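Local atomic coordinates of type III secretion system effector protein ExoU (Pseudomonas fluorescens, PDB entry 4QMK), a protein that probably acts as a patatin-like phospholipase delivered by type III secretion and, as in related effectors, is brought to the plasma membrane by a phosphatidylinositol 4,5-bisphosphate-binding domain. Residues D484-E489 against P501-A506; R508-L513 against S554-S559. All coordinates share one frame; numbering follows the deposited sequence.

In the fold
Followed from the N terminus, the chain first reaches the contacts on the long helix 464-491, which runs out, turns through the residues up to Thr500 and comes back as helix 501-513; interaction 1 closes this hairpin across 11 intervening residues. Further along the returning helix, interaction 2 opens at 508-513 and closes a longer loop of 40 residues, which includes helices 517-526 and 533-544, at the start of helix 555-585. The two loops follow in series, neither nested nor crossed. Helix 501-513 thus belongs to both contacts, whose centres lie about 13 Å apart.

Interaction 1 (D484-E489 against P501-A506); sequences DTAIAE and PKLASA
Leu503 swings CG anti to its backbone nitrogen (chi1 -162°), and with the second torsion this brings CD1 against both Ala486 and Ile487. On the other helix, Ile487 leaves its backbone pointing away from this interface, but its first torsion sets CG1 beside the backbone N and anti to the carbonyl carbon (chi1 -54°), and the second turns CD1 to the leucine. The two side chains slant across each other: Ile487 CD1 lies 3.4 Å from Leu503 CD1 and 4.0 Å from Leu503 CD2, so one methyl rests against both branches of the leucine fork. Ala486 comes in directly, its CB 3.4 Å from Leu503 CD1. Leu503 CD1 is therefore shared by the alanine and the isoleucine.

The small alanine suits the spot where the backbones approach, with Ala486 CA only 5.3 Å from Leu503 CA. Its CB also sits 3.9 Å from Lys502 O, where the lysine passes alongside. At the more open margin the Lys502 chain, bent at chi3, runs past Glu489, whose CG is 4.3 Å from Lys502 CD. Their charged ends, Glu489 OE2 and Lys502 NZ, stay 4.7 Å apart, which would probably allow a loose electrostatic attraction at most. No hydrogen bond spans the two segments, and apolar packing carries the contact.

The short segments run nearly antiparallel, at 166° with their axes 8.8 Å apart, as in a helical hairpin. Helix 533-544 packs on the same seam, Leu538 touching both Ile487 and Leu503, while Gln532 and Asn534 hydrogen-bond to OD1 of Asp484. Leu483, one turn back on helix 464-491, touches Leu503 and Ala506 and carries the packing along the returning helix.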
loop_
_atom_site.group_PDB
_atom_site.type_symbol
_atom_site.label_atom_id
_atom_site.label_comp_id
_atom_site.label_asym_id
_atom_site.label_seq_id
_atom_site.Cartn_x
_atom_site.Cartn_y
_atom_site.Cartn_z
ATOM N N ASP A 484 5.917 1.069 -30.858
ATOM C CA ASP A 484 5.758 0.202 -29.694
ATOM C C ASP A 484 6.909 -0.812 -29.632
ATOM O O ASP A 484 7.486 -1.046 -28.566
ATOM C CB ASP A 484 4.420 -0.535 -29.731
ATOM C CG ASP A 484 4.204 -1.401 -28.510
ATOM O OD1 ASP A 484 4.017 -0.856 -27.394
ATOM O OD2 ASP A 484 4.223 -2.622 -28.659
ATOM N N THR A 485 7.246 -1.391 -30.782
ATOM C CA THR A 485 8.323 -2.371 -30.848
ATOM C C THR A 485 9.649 -1.783 -30.423
ATOM O O THR A 485 10.391 -2.397 -29.667
ATOM C CB THR A 485 8.468 -2.978 -32.255
ATOM O OG1 THR A 485 7.392 -3.896 -32.495
ATOM C CG2 THR A 485 9.793 -3.734 -32.392
ATOM N N ALA A 486 9.970 -0.599 -30.913
ATOM C CA ALA A 486 11.235 0.012 -30.544
ATOM C C ALA A 486 11.341 0.258 -29.040
ATOM O O ALA A 486 12.417 0.180 -28.494
ATOM C CB ALA A 486 11.447 1.292 -31.321
ATOM N N ILE A 487 10.215 0.570 -28.379
ATOM C CA ILE A 487 10.184 0.781 -26.936
ATOM C C ILE A 487 10.448 -0.563 -26.261
ATOM O O ILE A 487 11.253 -0.635 -25.345
ATOM C CB ILE A 487 8.819 1.295 -26.424
ATOM C CG1 ILE A 487 8.319 2.557 -27.146
ATOM C CG2 ILE A 487 8.887 1.566 -24.936
ATOM C CD1 ILE A 487 9.024 3.835 -26.760
ATOM N N ALA A 488 9.737 -1.623 -26.675
ATOM C CA ALA A 488 9.989 -2.984 -26.164
ATOM C C ALA A 488 11.464 -3.383 -26.294
ATOM O O ALA A 488 12.032 -3.894 -25.358
ATOM C CB ALA A 488 9.116 -4.006 -26.884
ATOM N N GLU A 489 12.065 -3.117 -27.454
ATOM C CA GLU A 489 13.489 -3.380 -27.716
ATOM C C GLU A 489 14.398 -2.671 -26.730
ATOM O O GLU A 489 15.286 -3.270 -26.174
ATOM C CB GLU A 489 13.903 -2.897 -29.116
ATOM C CG GLU A 489 13.135 -3.475 -30.315
ATOM C CD GLU A 489 13.455 -4.919 -30.620
ATOM O OE1 GLU A 489 14.406 -5.444 -30.000
ATOM O OE2 GLU A 489 12.747 -5.535 -31.473
ATOM N N PRO A 501 18.645 4.652 -31.282
ATOM C CA PRO A 501 18.537 4.966 -32.716
ATOM C C PRO A 501 17.247 4.439 -33.382
ATOM O O PRO A 501 16.645 5.126 -34.216
ATOM C CB PRO A 501 19.771 4.299 -33.331
ATOM C CG PRO A 501 20.463 3.566 -32.229
ATOM C CD PRO A 501 19.966 4.121 -30.938
ATOM N N LYS A 502 16.848 3.224 -33.039
ATOM C CA LYS A 502 15.668 2.609 -33.637
ATOM C C LYS A 502 14.384 3.359 -33.220
ATOM O O LYS A 502 13.400 3.401 -33.961
ATOM C CB LYS A 502 15.627 1.129 -33.248
ATOM C CG LYS A 502 14.538 0.311 -33.948
ATOM C CD LYS A 502 14.654 -1.189 -33.667
ATOM C CE LYS A 502 15.726 -1.855 -34.519
ATOM N NZ LYS A 502 15.999 -3.229 -34.019
ATOM N N LEU A 503 14.416 3.982 -32.052
ATOM C CA LEU A 503 13.274 4.751 -31.559
ATOM C C LEU A 503 13.183 6.129 -32.240
ATOM O O LEU A 503 12.104 6.565 -32.621
ATOM C CB LEU A 503 13.376 4.921 -30.041
ATOM C CG LEU A 503 12.091 5.314 -29.360
ATOM C CD1 LEU A 503 11.211 4.073 -29.363
ATOM C CD2 LEU A 503 12.320 5.787 -27.941
ATOM N N ALA A 504 14.308 6.822 -32.343
ATOM C CA ALA A 504 14.381 8.044 -33.126
ATOM C C ALA A 504 13.853 7.748 -34.510
ATOM O O ALA A 504 13.169 8.577 -35.096
ATOM C CB ALA A 504 15.814 8.542 -33.246
ATOM N N SER A 505 14.172 6.582 -35.042
ATOM C CA SER A 505 13.746 6.274 -36.401
ATOM C C SER A 505 12.243 6.145 -36.474
ATOM O O SER A 505 11.607 6.754 -37.357
ATOM C CB SER A 505 14.484 5.046 -36.988
ATOM O OG SER A 505 13.835 4.598 -38.170
ATOM N N ALA A 506 11.660 5.376 -35.561
ATOM C CA ALA A 506 10.180 5.282 -35.487
ATOM C C ALA A 506 9.484 6.627 -35.263
ATOM O O ALA A 506 8.413 6.835 -35.794
ATOM C CB ALA A 506 9.755 4.309 -34.430
#

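Interaction 2 (R508-L513 against S554-S559)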
loop_
_atom_site.group_PDB
_atom_site.type_symbol
_atom_site.label_atom_id
_atom_site.label_comp_id
_atom_site.label_asym_id
_atom_site.label_seq_id
_atom_site.Cartn_x
_atom_site.Cartn_y
_atom_site.Cartn_z
ATOM N N ARG A 508 10.643 9.599 -36.365
ATOM C CA ARG A 508 10.805 10.282 -37.621
ATOM C C ARG A 508 9.754 9.763 -38.573
ATOM O O ARG A 508 9.130 10.549 -39.280
ATOM C CB ARG A 508 12.200 10.073 -38.214
ATOM C CG ARG A 508 13.303 10.894 -37.560
ATOM C CD ARG A 508 14.581 10.896 -38.424
ATOM N NE ARG A 508 15.069 9.521 -38.670
ATOM C CZ ARG A 508 15.891 8.854 -37.858
ATOM N NH1 ARG A 508 16.333 9.407 -36.726
ATOM N NH2 ARG A 508 16.262 7.628 -38.163
ATOM N N ASN A 509 9.556 8.442 -38.599
ATOM C CA ASN A 509 8.633 7.886 -39.528
ATOM C C ASN A 509 7.253 8.342 -39.248
ATOM O O ASN A 509 6.600 8.902 -40.139
ATOM C CB ASN A 509 8.788 6.380 -39.580
ATOM C CG ASN A 509 10.060 5.943 -40.335
ATOM O OD1 ASN A 509 10.679 6.715 -41.069
ATOM N ND2 ASN A 509 10.441 4.723 -40.148
ATOM N N LEU A 510 6.810 8.206 -37.982
ATOM C CA LEU A 510 5.512 8.763 -37.548
ATOM C C LEU A 510 5.319 10.215 -37.937
ATOM O O LEU A 510 4.281 10.572 -38.447
ATOM C CB LEU A 510 5.367 8.704 -36.020
ATOM C CG LEU A 510 4.663 7.511 -35.395
ATOM C CD1 LEU A 510 4.690 7.675 -33.910
ATOM C CD2 LEU A 510 3.230 7.412 -35.883
ATOM N N ASP A 511 6.296 11.088 -37.683
ATOM C CA ASP A 511 6.141 12.482 -38.141
ATOM C C ASP A 511 5.913 12.599 -39.650
ATOM O O ASP A 511 5.156 13.449 -40.089
ATOM C CB ASP A 511 7.379 13.313 -37.809
ATOM C CG ASP A 511 7.453 13.711 -36.349
ATOM O OD1 ASP A 511 6.741 13.103 -35.444
ATOM O OD2 ASP A 511 8.266 14.669 -36.115
ATOM N N ALA A 512 6.586 11.766 -40.462
ATOM C CA ALA A 512 6.480 11.881 -41.929
ATOM C C ALA A 512 5.117 11.406 -42.430
ATOM O O ALA A 512 4.659 11.771 -43.514
ATOM C CB ALA A 512 7.584 11.068 -42.594
ATOM N N LEU A 513 4.474 10.572 -41.647
ATOM C CA LEU A 513 3.163 10.062 -42.019
ATOM C C LEU A 513 2.093 11.183 -42.170
ATOM O O LEU A 513 1.239 11.144 -43.060
ATOM C CB LEU A 513 2.721 9.053 -40.960
ATOM C CG LEU A 513 1.898 7.929 -41.460
ATOM C CD1 LEU A 513 2.836 7.135 -42.311
ATOM C CD2 LEU A 513 1.373 7.087 -40.315
ATOM N N SER A 554 10.585 15.531 -32.005
ATOM C CA SER A 554 9.632 14.814 -32.837
ATOM C C SER A 554 8.345 15.649 -32.717
ATOM O O SER A 554 7.925 16.009 -31.598
ATOM C CB SER A 554 9.337 13.409 -32.284
ATOM O OG SER A 554 8.215 12.857 -32.942
ATOM N N LYS A 555 7.698 15.965 -33.819
ATOM C CA LYS A 555 6.495 16.760 -33.741
ATOM C C LYS A 555 5.334 16.014 -33.152
ATOM O O LYS A 555 4.470 16.611 -32.477
ATOM C CB LYS A 555 6.134 17.334 -35.085
ATOM C CG LYS A 555 7.161 18.331 -35.514
ATOM C CD LYS A 555 6.637 19.308 -36.536
ATOM C CE LYS A 555 7.624 20.462 -36.640
ATOM N NZ LYS A 555 7.258 21.340 -37.781
ATOM N N VAL A 556 5.297 14.717 -33.362
ATOM C CA VAL A 556 4.214 13.923 -32.796
ATOM C C VAL A 556 4.402 13.795 -31.300
ATOM O O VAL A 556 3.428 13.799 -30.554
ATOM C CB VAL A 556 4.142 12.538 -33.419
ATOM C CG1 VAL A 556 3.211 11.646 -32.636
ATOM C CG2 VAL A 556 3.649 12.654 -34.832
ATOM N N LEU A 557 5.650 13.688 -30.853
ATOM C CA LEU A 557 5.909 13.523 -29.447
ATOM C C LEU A 557 5.577 14.783 -28.674
ATOM O O LEU A 557 4.896 14.734 -27.674
ATOM C CB LEU A 557 7.336 13.118 -29.207
ATOM C CG LEU A 557 7.681 12.814 -27.737
ATOM C CD1 LEU A 557 6.761 11.766 -27.147
ATOM C CD2 LEU A 557 9.129 12.391 -27.619
ATOM N N THR A 558 6.063 15.914 -29.144
ATOM C CA THR A 558 5.769 17.182 -28.509
ATOM C C THR A 558 4.264 17.329 -28.340
ATOM O O THR A 558 3.781 17.845 -27.335
ATOM C CB THR A 558 6.251 18.331 -29.415
ATOM O OG1 THR A 558 7.643 18.157 -29.641
ATOM C CG2 THR A 558 6.003 19.685 -28.819
ATOM N N SER A 559 3.528 16.907 -29.368
ATOM C CA SER A 559 2.089 17.050 -29.396
ATOM C C SER A 559 1.431 16.145 -28.396
ATOM O O SER A 559 0.493 16.571 -27.697
ATOM C CB SER A 559 1.578 16.706 -30.752
ATOM O OG SER A 559 0.244 17.082 -30.908
#
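Asp511 grips the start of the helix that begins at Lys555, and hydrogen bonds dominate this contact. The carboxylate takes three of them. Its OD2 receives Lys555 N at 2.7 Å on the syn side, somewhat tilted from the plane, with an N-H...O angle of 160°. Two donors share OD1 from opposite faces of the carboxylate plane: Ser554 OG at 2.9 Å, syn but also well tilted, and Val556 N at 3.0 Å, from above the plane. With CG beside the backbone N (chi1 -77°), Asp511 extends both oxygens to this end, where its negative charge would probably be favoured by the helix dipole. Lys555 CB lies 3.6 Å from Asp511 OD2, but its NZ stays 6.9 Å from that oxygen.

Within the second segment, Ser554 OG also accepts a weak 3.4 Å bond from Leu557 N. Thr558 OG1 donates to Ser554 O at 2.9 Å, joining the bond from Thr558 N.

Apolar contact is slighter. Leu510 CD1 lies 4.4 Å from Val556 CG1, and Leu523 of helix 517-526 touches both residues.

The two short segments cross almost perpendicularly, at 88°. Ser554 is the N-cap of helix 555-585: an N-capped helix start whose first N-H groups, those of Lys555 and Val556, are also bound by a tertiary carboxylate from another helix.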